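Local coordinates for protein putative D-arabinose 5-phosphate isomerase (Klebsiella pneumoniae subsp. pneumoniae, PDB 3K2V) that is a putative D-arabinose 5-phosphate isomerase whose paired CBS domains bind CMP-Kdo, probably to regulate the enzyme, at residues Q46-L49 and R50-L53. Sequence-based numbering, arbitrary orientation.
Sequences QATL and RDAL
With chi1 at 66°, Thr-48 holds OG1 between its own backbone N and carbonyl carbon, while Asp-51 has CG anti to its own carbonyl carbon and beside its backbone N (chi1 -65°), which turns the carboxylate back toward Thr-48; together they close a capping box at the N-terminus of helix 49-59 in the first CBS domain. Thr-48 is the N-cap: its OG1 accepts from Asp-51 N at 2.9 Å in a nearly straight bond (169°). In return Thr-48 N donates to Asp-51 OD2 at 3.0 Å, approaching from above the carboxylate plane. Threonine suits the cap because its short hydroxyl reaches an amide of the first turn, and aspartate suits the third place after it because its carboxylate just spans the gap to the N-cap amide. The negative charge also probably interacts favourably with the positive end of the helix dipole. Regular helical bonding follows at once, Ala-52 N to Thr-48 O and then Leu-53 N to Leu-49 O.

Leu-49 and Leu-53 give this turn an apolar face. Leu-49 CD1 lies 4.1 Å from Leu-53 CD2, one helical turn on, and both leucines pack on Phe-77 of strand 73-78 and on Phe-86 of the second subunit. The small methyls of Ala-47 and Ala-52 let Ile-97 of helix 97-100 come close. Arg-50 reaches across to the second subunit, where its NE forms a salt bridge with Asp-87, so this first turn contributes to the dimer interface. On the polar side, a water bridges the two box residues, lying 2.7 Å from Thr-48 OG1 and donating to Asp-51 OD1 at 2.8 Å.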
loop_
_atom_site.group_PDB
_atom_site.type_symbol
_atom_site.label_atom_id
_atom_site.label_comp_id
_atom_site.label_asym_id
_atom_site.label_seq_id
_atom_site.Cartn_x
_atom_site.Cartn_y
_atom_site.Cartn_z
ATOM N N GLN A 46 15.642 -5.354 17.989
ATOM C CA GLN A 46 16.859 -5.950 17.422
ATOM C C GLN A 46 16.615 -6.749 16.127
ATOM O O GLN A 46 17.524 -7.392 15.636
ATOM C CB GLN A 46 17.573 -6.866 18.447
ATOM C CG GLN A 46 17.675 -6.310 19.877
ATOM C CD GLN A 46 18.157 -4.876 19.923
ATOM O OE1 GLN A 46 19.080 -4.501 19.205
ATOM N NE2 GLN A 46 17.527 -4.063 20.770
ATOM N N ALA A 47 15.408 -6.710 15.575
ATOM C CA ALA A 47 15.113 -7.469 14.350
ATOM C C ALA A 47 15.932 -6.952 13.169
ATOM O O ALA A 47 16.253 -5.772 13.098
ATOM C CB ALA A 47 13.646 -7.391 14.006
ATOM N N THR A 48 16.255 -7.845 12.245
ATOM C CA THR A 48 16.862 -7.447 10.990
ATOM C C THR A 48 15.760 -6.931 10.075
ATOM O O THR A 48 14.563 -7.188 10.298
ATOM C CB THR A 48 17.585 -8.610 10.293
ATOM O OG1 THR A 48 16.608 -9.583 9.888
ATOM C CG2 THR A 48 18.636 -9.237 11.205
ATOM N N LEU A 49 16.149 -6.198 9.047
ATOM C CA LEU A 49 15.200 -5.787 8.023
ATOM C C LEU A 49 14.532 -7.003 7.385
ATOM O O LEU A 49 13.338 -6.954 7.138
ATOM C CB LEU A 49 15.883 -4.962 6.939
ATOM C CG LEU A 49 15.087 -4.565 5.702
ATOM C CD1 LEU A 49 13.748 -3.844 6.045
ATOM C CD2 LEU A 49 15.984 -3.707 4.792
ATOM N N ARG A 50 15.297 -8.068 7.103
ATOM C CA ARG A 50 14.706 -9.286 6.529
ATOM C C ARG A 50 13.657 -9.904 7.459
ATOM O O ARG A 50 12.610 -10.309 6.989
ATOM C CB ARG A 50 15.751 -10.370 6.175
ATOM C CG ARG A 50 16.767 -9.992 5.113
ATOM C CD ARG A 50 16.277 -10.088 3.675
ATOM N NE ARG A 50 15.770 -11.398 3.257
ATOM C CZ ARG A 50 16.482 -12.433 2.825
ATOM N NH1 ARG A 50 17.785 -12.404 2.758
ATOM N NH2 ARG A 50 15.852 -13.538 2.466
ATOM N N ASP A 51 13.933 -9.959 8.764
ATOM C CA ASP A 51 12.927 -10.356 9.753
ATOM C C ASP A 51 11.660 -9.518 9.630
ATOM O O ASP A 51 10.545 -10.044 9.753
ATOM C CB ASP A 51 13.388 -10.161 11.196
ATOM C CG ASP A 51 14.551 -11.047 11.607
ATOM O OD1 ASP A 51 14.788 -12.118 10.967
ATOM O OD2 ASP A 51 15.235 -10.655 12.618
ATOM N N ALA A 52 11.820 -8.202 9.491
ATOM C CA ALA A 52 10.669 -7.311 9.386
ATOM C C ALA A 52 9.881 -7.590 8.115
ATOM O O ALA A 52 8.650 -7.606 8.135
ATOM C CB ALA A 52 11.103 -5.789 9.464
ATOM N N LEU A 53 10.576 -7.826 7.010
ATOM C CA LEU A 53 9.889 -8.124 5.753
ATOM C C LEU A 53 9.093 -9.425 5.808
ATOM O O LEU A 53 7.984 -9.486 5.285
ATOM C CB LEU A 53 10.873 -8.158 4.582
ATOM C CG LEU A 53 11.594 -6.853 4.316
ATOM C CD1 LEU A 53 12.502 -7.023 3.057
ATOM C CD2 LEU A 53 10.640 -5.649 4.117
HETATM O O HOH W 1 17.213 -12.143 9.496
#